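Local atomic coordinates of glutamate--tRNA ligase (Methanothermobacter thermautotrophicus, PDB entry 3AII), a protein that attaches glutamate to tRNA as an archaeal non-discriminating class I synthetase, probably activating the amino acid with ATP to Glu-AMP first. Residues E177-L182 and A233-K238; L413-L418 and V464-S469; G444-P449 and L458-A463. All coordinates share one frame; numbering follows the deposited sequence.

Overall arrangement
Contact 1 is a buried helix-on-sheet contact of the catalytic region, with the Val235 side chain about 11 Å from the zinc ion. Contacts 2 and 3 belong to the anticodon-binding part on the opposite side of the chain's centre, the nearest atoms of contact 3 being about 63 Å from contact 1. Those two, centres about 8 Å apart, share one β-barrel: strand 410-416 pairs with 445-449, and 456-460 with 464-469. Contact 3 is fully buried, whereas contact 2 runs from the barrel interior to partly exposed Leu413, Leu418 and Tyr468. All three are apolar across their segments; contact 1 rests on two loose methyl pairs, contact 2 adds an aromatic ring, and contact 3 is largely leucine against leucine.

Contact 1 (E177-L182 and A233-K238); sequences EYTEKL and AVVRVK
Thr179 and Leu182, three residues apart on helix 172-184, place their methyl groups over Val235 and Val237 of strand 234-237. The motif is a helix packed on a four-stranded antiparallel sheet, in the synthetase catalytic region. Thr179 CG2 lies 4.3 Å from Val235 CG2. The threonine rotamer (chi1 -67°) divides the work of its two branches: CG2 stands anti to the backbone N and reaches for the strand, while OG1 turns back along the helix to bond the carbonyl of Tyr175, which gives the hydroxyl of this buried residue a partner. One turn on, Leu182 has CG anti to its backbone N (chi1 180°), and CD2, the branch extended away from CA, comes within 4.3 Å of Val237 CG2. Both valines offer the CG2 branch, the one beside their own backbone N. Neighbours complete this light fit: Met254 and Trp222 touch both Thr179 and Val235, and Leu306 touches Leu182 and Val237. The sheet also carries part of the zinc site, since Val234 pairs through its backbone with the zinc ligand Cys191. Away from the strand, Lys181 NZ forms a salt bridge with Glu177 OE2 at 2.9 Å, on its anti side and 15° out of the carboxylate plane.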
ATOM      1  N   GLU A 177     -20.701   6.917 -26.895  1.00 15.57           N
ATOM      2  CA  GLU A 177     -21.293   8.202 -27.273  1.00 14.75           C
ATOM      3  C   GLU A 177     -20.208   9.194 -27.668  1.00 14.38           C
ATOM      4  O   GLU A 177     -20.295   9.869 -28.719  1.00 18.25           O
ATOM      5  CB  GLU A 177     -22.102   8.773 -26.100  1.00 17.54           C
ATOM      6  CG  GLU A 177     -22.748  10.124 -26.391  1.00 22.86           C
ATOM      7  CD  GLU A 177     -23.319  10.775 -25.138  1.00 42.07           C
ATOM      8  OE1 GLU A 177     -23.525  10.056 -24.134  1.00 34.73           O
ATOM      9  OE2 GLU A 177     -23.555  12.004 -25.153  1.00 38.36           O
ATOM     10  N   TYR A 178     -19.178   9.291 -26.837  1.00 17.25           N
ATOM     11  CA  TYR A 178     -18.121  10.251 -27.117  1.00 17.30           C
ATOM     12  C   TYR A 178     -17.160   9.794 -28.205  1.00 14.86           C
ATOM     13  O   TYR A 178     -16.504  10.616 -28.809  1.00 17.05           O
ATOM     14  CB  TYR A 178     -17.428  10.742 -25.832  1.00 17.37           C
ATOM     15  CG  TYR A 178     -18.342  11.720 -25.145  1.00 14.33           C
ATOM     16  CD1 TYR A 178     -18.363  13.050 -25.529  1.00 21.15           C
ATOM     17  CD2 TYR A 178     -19.261  11.293 -24.197  1.00 16.77           C
ATOM     18  CE1 TYR A 178     -19.241  13.947 -24.950  1.00 18.10           C
ATOM     19  CE2 TYR A 178     -20.159  12.192 -23.618  1.00 22.19           C
ATOM     20  CZ  TYR A 178     -20.129  13.517 -24.008  1.00 21.60           C
ATOM     21  OH  TYR A 178     -21.000  14.420 -23.442  1.00 22.62           O
ATOM     22  N   THR A 179     -17.094   8.488 -28.458  1.00 14.19           N
ATOM     23  CA  THR A 179     -16.383   8.008 -29.649  1.00 12.59           C
ATOM     24  C   THR A 179     -17.087   8.495 -30.918  1.00 13.66           C
ATOM     25  O   THR A 179     -16.434   8.970 -31.852  1.00 16.03           O
ATOM     26  CB  THR A 179     -16.284   6.474 -29.664  1.00 16.12           C
ATOM     27  OG1 THR A 179     -15.443   6.062 -28.579  1.00 15.26           O
ATOM     28  CG2 THR A 179     -15.673   5.982 -30.976  1.00 17.32           C
ATOM     29  N   GLU A 180     -18.407   8.338 -30.962  1.00 14.13           N
ATOM     30  CA  GLU A 180     -19.207   8.806 -32.107  1.00 13.35           C
ATOM     31  C   GLU A 180     -19.076  10.323 -32.284  1.00 17.90           C
ATOM     32  O   GLU A 180     -18.938  10.817 -33.399  1.00 20.31           O
ATOM     33  CB  GLU A 180     -20.676   8.391 -31.963  1.00 16.63           C
ATOM     34  CG  GLU A 180     -20.882   6.874 -31.991  1.00 21.81           C
ATOM     35  CD  GLU A 180     -22.231   6.451 -32.558  1.00 39.33           C
ATOM     36  OE1 GLU A 180     -23.154   7.296 -32.631  1.00 37.53           O
ATOM     37  OE2 GLU A 180     -22.364   5.265 -32.935  1.00 45.73           O
ATOM     38  N   LYS A 181     -19.087  11.060 -31.178  1.00 15.70           N
ATOM     39  CA  LYS A 181     -18.950  12.513 -31.264  1.00 17.76           C
ATOM     40  C   LYS A 181     -17.569  12.906 -31.771  1.00 20.24           C
ATOM     41  O   LYS A 181     -17.435  13.835 -32.580  1.00 19.63           O
ATOM     42  CB  LYS A 181     -19.229  13.173 -29.905  1.00 17.63           C
ATOM     43  CG  LYS A 181     -20.724  13.242 -29.576  1.00 26.36           C
ATOM     44  CD  LYS A 181     -20.976  13.883 -28.217  1.00 31.04           C
ATOM     45  CE  LYS A 181     -22.468  13.880 -27.879  1.00 37.23           C
ATOM     46  NZ  LYS A 181     -22.729  14.444 -26.529  1.00 45.78           N
ATOM     47  N   LEU A 182     -16.545  12.197 -31.307  1.00 17.41           N
ATOM     48  CA  LEU A 182     -15.183  12.490 -31.710  1.00 14.02           C
ATOM     49  C   LEU A 182     -15.013  12.235 -33.209  1.00 18.52           C
ATOM     50  O   LEU A 182     -14.361  13.000 -33.909  1.00 19.25           O
ATOM     51  CB  LEU A 182     -14.197  11.633 -30.911  1.00 16.76           C
ATOM     52  CG  LEU A 182     -12.701  11.798 -31.185  1.00 18.27           C
ATOM     53  CD1 LEU A 182     -12.252  13.225 -30.915  1.00 22.45           C
ATOM     54  CD2 LEU A 182     -11.885  10.799 -30.352  1.00 16.27           C
ATOM     55  N   ALA A 233      -9.626  -4.499 -35.408  1.00 24.35           N
ATOM     56  CA  ALA A 233      -9.823  -3.103 -35.783  1.00 18.42           C
ATOM     57  C   ALA A 233      -9.702  -2.274 -34.513  1.00 17.25           C
ATOM     58  O   ALA A 233      -9.999  -2.759 -33.429  1.00 18.21           O
ATOM     59  CB  ALA A 233     -11.200  -2.907 -36.416  1.00 19.84           C
ATOM     60  N   VAL A 234      -9.256  -1.033 -34.659  1.00 17.24           N
ATOM     61  CA  VAL A 234      -9.164  -0.116 -33.525  1.00 17.21           C
ATOM     62  C   VAL A 234      -9.705   1.251 -33.933  1.00 16.18           C
ATOM     63  O   VAL A 234      -9.790   1.573 -35.126  1.00 18.41           O
ATOM     64  CB  VAL A 234      -7.714   0.028 -33.026  1.00 18.47           C
ATOM     65  CG1 VAL A 234      -7.254  -1.281 -32.385  1.00 18.27           C
ATOM     66  CG2 VAL A 234      -6.793   0.435 -34.175  1.00 17.59           C
ATOM     67  N   VAL A 235     -10.114   2.043 -32.949  1.00 15.75           N
ATOM     68  CA  VAL A 235     -10.313   3.467 -33.174  1.00 13.25           C
ATOM     69  C   VAL A 235      -9.028   4.198 -32.806  1.00 14.95           C
ATOM     70  O   VAL A 235      -8.443   3.945 -31.742  1.00 16.32           O
ATOM     71  CB  VAL A 235     -11.489   4.027 -32.327  1.00 13.76           C
ATOM     72  CG1 VAL A 235     -11.679   5.525 -32.585  1.00 12.84           C
ATOM     73  CG2 VAL A 235     -12.781   3.299 -32.644  1.00 15.17           C
ATOM     74  N   ARG A 236      -8.583   5.082 -33.697  1.00 14.51           N
ATOM     75  CA  ARG A 236      -7.391   5.899 -33.470  1.00 13.96           C
ATOM     76  C   ARG A 236      -7.754   7.370 -33.405  1.00 13.83           C
ATOM     77  O   ARG A 236      -8.574   7.844 -34.180  1.00 17.35           O
ATOM     78  CB  ARG A 236      -6.378   5.675 -34.597  1.00 18.59           C
ATOM     79  CG  ARG A 236      -5.794   4.276 -34.587  1.00 19.74           C
ATOM     80  CD  ARG A 236      -4.777   4.085 -35.710  1.00 24.35           C
ATOM     81  NE  ARG A 236      -4.159   2.760 -35.601  1.00 26.52           N
ATOM     82  CZ  ARG A 236      -3.202   2.452 -34.733  1.00 19.87           C
ATOM     83  NH1 ARG A 236      -2.726   3.366 -33.898  1.00 25.06           N
ATOM     84  NH2 ARG A 236      -2.705   1.224 -34.701  1.00 33.05           N
ATOM     85  N   VAL A 237      -7.159   8.078 -32.453  1.00 18.25           N
ATOM     86  CA  VAL A 237      -7.374   9.511 -32.340  1.00 15.56           C
ATOM     87  C   VAL A 237      -6.462  10.185 -33.357  1.00 20.12           C
ATOM     88  O   VAL A 237      -5.289   9.849 -33.445  1.00 23.92           O
ATOM     89  CB  VAL A 237      -7.014   9.992 -30.939  1.00 17.66           C
ATOM     90  CG1 VAL A 237      -7.186  11.503 -30.827  1.00 21.47           C
ATOM     91  CG2 VAL A 237      -7.876   9.265 -29.898  1.00 17.99           C
ATOM     92  N   LYS A 238      -6.983  11.137 -34.122  1.00 18.89           N
ATOM     93  CA  LYS A 238      -6.119  11.848 -35.055  1.00 20.87           C
ATOM     94  C   LYS A 238      -5.272  12.837 -34.273  1.00 24.05           C
ATOM     95  O   LYS A 238      -5.806  13.726 -33.616  1.00 26.64           O
ATOM     96  CB  LYS A 238      -6.946  12.572 -36.123  1.00 24.84           C
ATOM     97  CG  LYS A 238      -7.737  11.636 -37.033  1.00 22.17           C
ATOM     98  CD  LYS A 238      -8.451  12.387 -38.163  1.00 26.66           C
ATOM     99  CE  LYS A 238      -9.271  11.417 -39.004  1.00 27.32           C
ATOM    100  NZ  LYS A 238      -9.901  12.043 -40.223  1.00 30.85           N
TER

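Contact 2 (L413-L418 and V464-S469); sequences LEVVGL and VNVIYS
Leu413 brings both methyls to one corner of the Tyr468 ring: CD1 is 3.8 Å from Tyr468 CE1, and Leu413 CD2 is 4.0 Å from the same carbon. The two side chains cross at about a right angle, and CD1 approaches the ring obliquely. Tyr468 reaches this position with CG anti to its backbone N (chi1 -174°). Next along, Val415 CG1 abuts Val466 CG1 at 3.9 Å, again at roughly a right angle. The third pair is looser, Leu418 CD1 lying 4.3 Å from Val464 CG1. Leu418 is brought round by a type II turn from Val415 to Leu418, in which Gly417 takes the positive phi; its closing bond, Leu418 N to Val415 O, is weak. No hydrogen bond links the two segments, because strand 472-477 lies between them, pairing with Val416 on one flank and Asn465 on the other. Further out, Leu473 touches Val466 and Tyr468, Leu458 and Leu460 pack on Val466, and Leu442 covers Leu418 and Val464. Such apolar packing between strands separated by a shared neighbour is what fills the inside of a closed β-barrel, here one of the pair that forms the anticodon-binding part of GlnRS-type class I synthetases.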
ATOM      1  N   LEU A 413      16.848 -21.455  32.326  1.00 17.09           N
ATOM      2  CA  LEU A 413      18.022 -21.497  33.184  1.00 18.12           C
ATOM      3  C   LEU A 413      17.666 -21.242  34.644  1.00 21.17           C
ATOM      4  O   LEU A 413      16.893 -20.335  34.964  1.00 21.49           O
ATOM      5  CB  LEU A 413      19.046 -20.458  32.732  1.00 19.69           C
ATOM      6  CG  LEU A 413      19.651 -20.656  31.341  1.00 20.97           C
ATOM      7  CD1 LEU A 413      20.355 -19.394  30.836  1.00 18.52           C
ATOM      8  CD2 LEU A 413      20.621 -21.831  31.404  1.00 21.11           C
ATOM      9  N   GLU A 414      18.241 -22.045  35.532  1.00 18.42           N
ATOM     10  CA  GLU A 414      18.099 -21.814  36.961  1.00 17.18           C
ATOM     11  C   GLU A 414      19.062 -20.719  37.380  1.00 20.06           C
ATOM     12  O   GLU A 414      20.222 -20.729  36.966  1.00 21.42           O
ATOM     13  CB  GLU A 414      18.444 -23.092  37.732  1.00 22.31           C
ATOM     14  CG  GLU A 414      18.443 -22.907  39.219  1.00 24.00           C
ATOM     15  CD  GLU A 414      18.640 -24.212  39.953  1.00 31.85           C
ATOM     16  OE1 GLU A 414      19.138 -25.170  39.324  1.00 29.51           O
ATOM     17  OE2 GLU A 414      18.297 -24.275  41.154  1.00 33.61           O
ATOM     18  N   VAL A 415      18.598 -19.769  38.190  1.00 17.97           N
ATOM     19  CA  VAL A 415      19.524 -18.790  38.755  1.00 16.28           C
ATOM     20  C   VAL A 415      20.161 -19.439  39.979  1.00 15.80           C
ATOM     21  O   VAL A 415      19.613 -19.394  41.075  1.00 16.94           O
ATOM     22  CB  VAL A 415      18.822 -17.461  39.125  1.00 13.64           C
ATOM     23  CG1 VAL A 415      19.824 -16.463  39.701  1.00 19.09           C
ATOM     24  CG2 VAL A 415      18.127 -16.881  37.886  1.00 18.38           C
ATOM     25  N   VAL A 416      21.301 -20.091  39.771  1.00 16.88           N
ATOM     26  CA  VAL A 416      21.951 -20.851  40.839  1.00 18.38           C
ATOM     27  C   VAL A 416      22.489 -19.922  41.918  1.00 16.41           C
ATOM     28  O   VAL A 416      23.201 -18.967  41.633  1.00 18.33           O
ATOM     29  CB  VAL A 416      23.104 -21.700  40.280  1.00 17.15           C
ATOM     30  CG1 VAL A 416      23.860 -22.406  41.404  1.00 19.40           C
ATOM     31  CG2 VAL A 416      22.570 -22.708  39.257  1.00 22.75           C
ATOM     32  N   GLY A 417      22.113 -20.178  43.166  1.00 17.98           N
ATOM     33  CA  GLY A 417      22.584 -19.354  44.264  1.00 19.58           C
ATOM     34  C   GLY A 417      21.735 -18.129  44.569  1.00 19.70           C
ATOM     35  O   GLY A 417      22.130 -17.296  45.390  1.00 18.84           O
ATOM     36  N   LEU A 418      20.579 -18.003  43.917  1.00 17.17           N
ATOM     37  CA  LEU A 418      19.657 -16.917  44.250  1.00 16.67           C
ATOM     38  C   LEU A 418      19.329 -17.011  45.740  1.00 20.91           C
ATOM     39  O   LEU A 418      18.858 -18.052  46.213  1.00 20.02           O
ATOM     40  CB  LEU A 418      18.378 -17.030  43.422  1.00 17.97           C
ATOM     41  CG  LEU A 418      17.332 -15.935  43.627  1.00 21.50           C
ATOM     42  CD1 LEU A 418      17.867 -14.583  43.156  1.00 17.52           C
ATOM     43  CD2 LEU A 418      16.041 -16.295  42.888  1.00 19.41           C
ATOM     44  N   VAL A 464      18.230  -8.870  38.893  1.00 19.42           N
ATOM     45  CA  VAL A 464      19.460  -9.316  39.559  1.00 16.29           C
ATOM     46  C   VAL A 464      20.591  -9.373  38.558  1.00 12.80           C
ATOM     47  O   VAL A 464      20.362  -9.366  37.355  1.00 15.49           O
ATOM     48  CB  VAL A 464      19.317 -10.727  40.179  1.00 21.40           C
ATOM     49  CG1 VAL A 464      18.336 -10.712  41.346  1.00 22.97           C
ATOM     50  CG2 VAL A 464      18.905 -11.742  39.110  1.00 20.54           C
ATOM     51  N   ASN A 465      21.821  -9.454  39.053  1.00 14.73           N
ATOM     52  CA  ASN A 465      22.981  -9.599  38.182  1.00 15.01           C
ATOM     53  C   ASN A 465      23.484 -11.033  38.288  1.00 13.35           C
ATOM     54  O   ASN A 465      23.547 -11.586  39.380  1.00 17.17           O
ATOM     55  CB  ASN A 465      24.086  -8.631  38.617  1.00 17.16           C
ATOM     56  CG  ASN A 465      23.568  -7.218  38.809  1.00 19.92           C
ATOM     57  OD1 ASN A 465      22.810  -6.716  37.985  1.00 19.74           O
ATOM     58  ND2 ASN A 465      23.966  -6.575  39.908  1.00 21.46           N
ATOM     59  N   VAL A 466      23.798 -11.637  37.151  1.00 15.74           N
ATOM     60  CA  VAL A 466      24.235 -13.025  37.137  1.00 19.04           C
ATOM     61  C   VAL A 466      25.434 -13.169  36.218  1.00 20.20           C
ATOM     62  O   VAL A 466      25.759 -12.246  35.463  1.00 20.72           O
ATOM     63  CB  VAL A 466      23.126 -13.932  36.619  1.00 18.50           C
ATOM     64  CG1 VAL A 466      21.924 -13.894  37.573  1.00 18.57           C
ATOM     65  CG2 VAL A 466      22.723 -13.522  35.192  1.00 17.45           C
ATOM     66  N   ILE A 467      26.098 -14.323  36.299  1.00 16.26           N
ATOM     67  CA  ILE A 467      27.157 -14.663  35.364  1.00 15.85           C
ATOM     68  C   ILE A 467      26.796 -15.973  34.674  1.00 16.70           C
ATOM     69  O   ILE A 467      26.476 -16.971  35.328  1.00 19.65           O
ATOM     70  CB  ILE A 467      28.531 -14.751  36.066  1.00 21.55           C
ATOM     71  CG1 ILE A 467      28.869 -13.389  36.673  1.00 30.41           C
ATOM     72  CG2 ILE A 467      29.617 -15.174  35.073  1.00 22.99           C
ATOM     73  CD1 ILE A 467      30.011 -13.404  37.610  1.00 31.95           C
ATOM     74  N   TYR A 468      26.814 -15.950  33.346  1.00 18.00           N
ATOM     75  CA  TYR A 468      26.499 -17.119  32.545  1.00 16.37           C
ATOM     76  C   TYR A 468      27.815 -17.718  32.058  1.00 18.38           C
ATOM     77  O   TYR A 468      28.546 -17.086  31.300  1.00 22.68           O
ATOM     78  CB  TYR A 468      25.609 -16.711  31.357  1.00 17.41           C
ATOM     79  CG  TYR A 468      25.084 -17.862  30.524  1.00 16.96           C
ATOM     80  CD1 TYR A 468      24.508 -18.973  31.121  1.00 21.87           C
ATOM     81  CD2 TYR A 468      25.164 -17.832  29.130  1.00 23.53           C
ATOM     82  CE1 TYR A 468      24.023 -20.026  30.360  1.00 24.74           C
ATOM     83  CE2 TYR A 468      24.688 -18.882  28.367  1.00 24.96           C
ATOM     84  CZ  TYR A 468      24.115 -19.970  28.985  1.00 31.52           C
ATOM     85  OH  TYR A 468      23.628 -21.024  28.240  1.00 37.12           O
ATOM     86  N   SER A 469      28.129 -18.927  32.503  1.00 22.18           N
ATOM     87  CA  SER A 469      29.317 -19.595  31.985  1.00 20.34           C
ATOM     88  C   SER A 469      29.223 -21.094  32.177  1.00 23.07           C
ATOM     89  O   SER A 469      28.599 -21.564  33.125  1.00 24.79           O
ATOM     90  CB  SER A 469      30.600 -19.033  32.609  1.00 37.83           C
ATOM     91  OG  SER A 469      30.690 -19.344  33.983  1.00 34.67           O
TER

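Contact 3 (G444-P449 and L458-A463); sequences GEVYLP and LRLIDA
Inside the β-barrel of the anticodon-binding region, Val446 and Leu448 of strand 445-449 pack against Leu458 and Leu460 of strand 456-460. Leu460 and Leu448 each split their methyls between two partners. Leu460 CD1 meets Val446 tip to tip, 4.1 Å from Val446 CG1 and 4.2 Å from Val446 CG2. Leu460 CD2 lies 4.1 Å from Leu448 CD2, where the two leucines cross at about a right angle. The other methyl of Leu448, CD1, points end-on at Leu458 CD1, likewise 4.1 Å away. A chi2 of -149°, some 30° short of fully anti, sets the fork of Leu460 between Val446 and Leu448. The two strands are not paired in the sheet: strand 489-495 runs between them, antiparallel to 445-449 and parallel to 456-460. Barrel curvature brings them to face each other across the interior, where the axes of 445-449 and 458-460 come within 10.7 Å, their N-to-C directions 118° apart. Trp493 of the intervening strand packs on Leu460, and Leu413, from the strand paired with 445-449, packs on Leu448. Beyond Leu460 the chain turns tightly, closed by Ala463 N to Leu460 O at 2.8 Å. In this turn the carbonyl of Ile461 accepts a hydrogen bond from Trp493 NE1, and Asp462 OD2 forms a salt bridge with Arg426. On strand 456-460, Arg459 directs NH1 to Asn465 OD1 and to the carbonyl of Glu478.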
ATOM      1  N   GLY A 444      13.266 -18.825  40.885  1.00 21.65           N
ATOM      2  CA  GLY A 444      14.365 -19.752  40.667  1.00 25.92           C
ATOM      3  C   GLY A 444      14.791 -19.863  39.215  1.00 28.82           C
ATOM      4  O   GLY A 444      15.941 -19.597  38.883  1.00 28.66           O
ATOM      5  N   GLU A 445      13.865 -20.250  38.344  1.00 24.11           N
ATOM      6  CA  GLU A 445      14.191 -20.443  36.932  1.00 16.68           C
ATOM      7  C   GLU A 445      13.674 -19.288  36.082  1.00 19.46           C
ATOM      8  O   GLU A 445      12.633 -18.700  36.381  1.00 20.07           O
ATOM      9  CB  GLU A 445      13.590 -21.749  36.408  1.00 21.46           C
ATOM     10  CG  GLU A 445      14.309 -23.006  36.899  1.00 25.89           C
ATOM     11  CD  GLU A 445      13.639 -24.270  36.404  1.00 46.93           C
ATOM     12  OE1 GLU A 445      12.397 -24.360  36.504  1.00 39.67           O
ATOM     13  OE2 GLU A 445      14.354 -25.172  35.919  1.00 61.68           O
ATOM     14  N   VAL A 446      14.407 -18.975  35.023  1.00 17.71           N
ATOM     15  CA  VAL A 446      13.969 -17.959  34.066  1.00 18.77           C
ATOM     16  C   VAL A 446      14.175 -18.445  32.649  1.00 18.44           C
ATOM     17  O   VAL A 446      14.965 -19.362  32.396  1.00 20.22           O
ATOM     18  CB  VAL A 446      14.746 -16.632  34.220  1.00 16.98           C
ATOM     19  CG1 VAL A 446      14.566 -16.056  35.597  1.00 20.98           C
ATOM     20  CG2 VAL A 446      16.256 -16.827  33.905  1.00 21.25           C
ATOM     21  N   TYR A 447      13.457 -17.828  31.718  1.00 17.16           N
ATOM     22  CA  TYR A 447      13.765 -17.988  30.307  1.00 16.93           C
ATOM     23  C   TYR A 447      14.545 -16.774  29.827  1.00 16.82           C
ATOM     24  O   TYR A 447      14.132 -15.631  30.062  1.00 18.45           O
ATOM     25  CB  TYR A 447      12.476 -18.114  29.493  1.00 14.20           C
ATOM     26  CG  TYR A 447      11.727 -19.413  29.698  1.00 16.64           C
ATOM     27  CD1 TYR A 447      10.596 -19.460  30.500  1.00 20.66           C
ATOM     28  CD2 TYR A 447      12.126 -20.579  29.046  1.00 22.31           C
ATOM     29  CE1 TYR A 447       9.890 -20.640  30.676  1.00 24.26           C
ATOM     30  CE2 TYR A 447      11.428 -21.767  29.217  1.00 21.99           C
ATOM     31  CZ  TYR A 447      10.307 -21.786  30.025  1.00 25.89           C
ATOM     32  OH  TYR A 447       9.596 -22.956  30.195  1.00 28.17           O
ATOM     33  N   LEU A 448      15.683 -17.007  29.176  1.00 16.18           N
ATOM     34  CA  LEU A 448      16.425 -15.925  28.533  1.00 14.04           C
ATOM     35  C   LEU A 448      16.402 -16.100  27.025  1.00 20.14           C
ATOM     36  O   LEU A 448      16.399 -17.229  26.530  1.00 20.75           O
ATOM     37  CB  LEU A 448      17.890 -15.906  28.974  1.00 15.75           C
ATOM     38  CG  LEU A 448      18.205 -15.730  30.450  1.00 18.15           C
ATOM     39  CD1 LEU A 448      19.725 -15.622  30.653  1.00 21.23           C
ATOM     40  CD2 LEU A 448      17.521 -14.502  30.979  1.00 15.83           C
ATOM     41  N   PRO A 449      16.399 -14.988  26.286  1.00 17.04           N
ATOM     42  CA  PRO A 449      16.464 -15.095  24.823  1.00 18.75           C
ATOM     43  C   PRO A 449      17.763 -15.762  24.417  1.00 27.74           C
ATOM     44  O   PRO A 449      18.831 -15.322  24.836  1.00 24.10           O
ATOM     45  CB  PRO A 449      16.435 -13.635  24.351  1.00 21.91           C
ATOM     46  CG  PRO A 449      16.837 -12.822  25.549  1.00 23.57           C
ATOM     47  CD  PRO A 449      16.392 -13.592  26.757  1.00 17.70           C
ATOM     48  N   LEU A 458      25.541 -10.657  33.151  1.00 16.05           N
ATOM     49  CA  LEU A 458      24.276 -10.147  32.641  1.00 13.60           C
ATOM     50  C   LEU A 458      23.517  -9.508  33.779  1.00 13.91           C
ATOM     51  O   LEU A 458      23.617  -9.933  34.922  1.00 17.08           O
ATOM     52  CB  LEU A 458      23.411 -11.288  32.091  1.00 17.61           C
ATOM     53  CG  LEU A 458      23.993 -12.141  30.967  1.00 19.30           C
ATOM     54  CD1 LEU A 458      23.180 -13.432  30.772  1.00 20.81           C
ATOM     55  CD2 LEU A 458      24.063 -11.336  29.678  1.00 21.50           C
ATOM     56  N   ARG A 459      22.730  -8.495  33.452  1.00 14.72           N
ATOM     57  CA  ARG A 459      21.768  -7.972  34.402  1.00 14.08           C
ATOM     58  C   ARG A 459      20.388  -8.262  33.848  1.00 14.67           C
ATOM     59  O   ARG A 459      20.013  -7.743  32.780  1.00 16.29           O
ATOM     60  CB  ARG A 459      21.937  -6.468  34.594  1.00 16.86           C
ATOM     61  CG  ARG A 459      20.846  -5.903  35.496  1.00 17.18           C
ATOM     62  CD  ARG A 459      21.181  -4.531  36.013  1.00 21.89           C
ATOM     63  NE  ARG A 459      20.053  -3.988  36.772  1.00 23.58           N
ATOM     64  CZ  ARG A 459      19.783  -4.279  38.043  1.00 22.45           C
ATOM     65  NH1 ARG A 459      20.552  -5.121  38.737  1.00 24.15           N
ATOM     66  NH2 ARG A 459      18.725  -3.721  38.625  1.00 29.52           N
ATOM     67  N   LEU A 460      19.643  -9.102  34.553  1.00 16.29           N
ATOM     68  CA  LEU A 460      18.259  -9.344  34.179  1.00 17.64           C
ATOM     69  C   LEU A 460      17.536  -8.053  34.538  1.00 16.85           C
ATOM     70  O   LEU A 460      17.542  -7.646  35.704  1.00 17.28           O
ATOM     71  CB  LEU A 460      17.665 -10.519  34.954  1.00 16.81           C
ATOM     72  CG  LEU A 460      18.339 -11.891  35.077  1.00 44.15           C
ATOM     73  CD1 LEU A 460      17.271 -12.984  35.205  1.00 27.02           C
ATOM     74  CD2 LEU A 460      19.279 -12.204  33.932  1.00 30.41           C
ATOM     75  N   ILE A 461      16.923  -7.413  33.543  1.00 14.34           N
ATOM     76  CA  ILE A 461      16.422  -6.043  33.703  1.00 16.67           C
ATOM     77  C   ILE A 461      15.581  -5.858  34.965  1.00 16.74           C
ATOM     78  O   ILE A 461      14.649  -6.615  35.206  1.00 17.83           O
ATOM     79  CB  ILE A 461      15.650  -5.582  32.464  1.00 15.77           C
ATOM     80  CG1 ILE A 461      16.618  -5.421  31.282  1.00 17.73           C
ATOM     81  CG2 ILE A 461      14.872  -4.271  32.751  1.00 15.09           C
ATOM     82  CD1 ILE A 461      15.923  -5.239  29.947  1.00 23.13           C
ATOM     83  N   ASP A 462      15.943  -4.856  35.772  1.00 17.96           N
ATOM     84  CA  ASP A 462      15.237  -4.542  37.016  1.00 19.09           C
ATOM     85  C   ASP A 462      15.280  -5.622  38.107  1.00 18.08           C
ATOM     86  O   ASP A 462      14.609  -5.490  39.135  1.00 20.30           O
ATOM     87  CB  ASP A 462      13.781  -4.148  36.718  1.00 17.79           C
ATOM     88  CG  ASP A 462      13.672  -2.766  36.096  1.00 22.96           C
ATOM     89  OD1 ASP A 462      14.647  -1.992  36.199  1.00 28.40           O
ATOM     90  OD2 ASP A 462      12.618  -2.445  35.509  1.00 21.58           O
ATOM     91  N   ALA A 463      16.096  -6.663  37.923  1.00 18.93           N
ATOM     92  CA  ALA A 463      16.029  -7.821  38.804  1.00 15.89           C
ATOM     93  C   ALA A 463      17.337  -8.127  39.538  1.00 22.17           C
ATOM     94  O   ALA A 463      17.526  -7.696  40.674  1.00 22.58           O
ATOM     95  CB  ALA A 463      15.542  -9.046  38.015  1.00 17.41           C
TER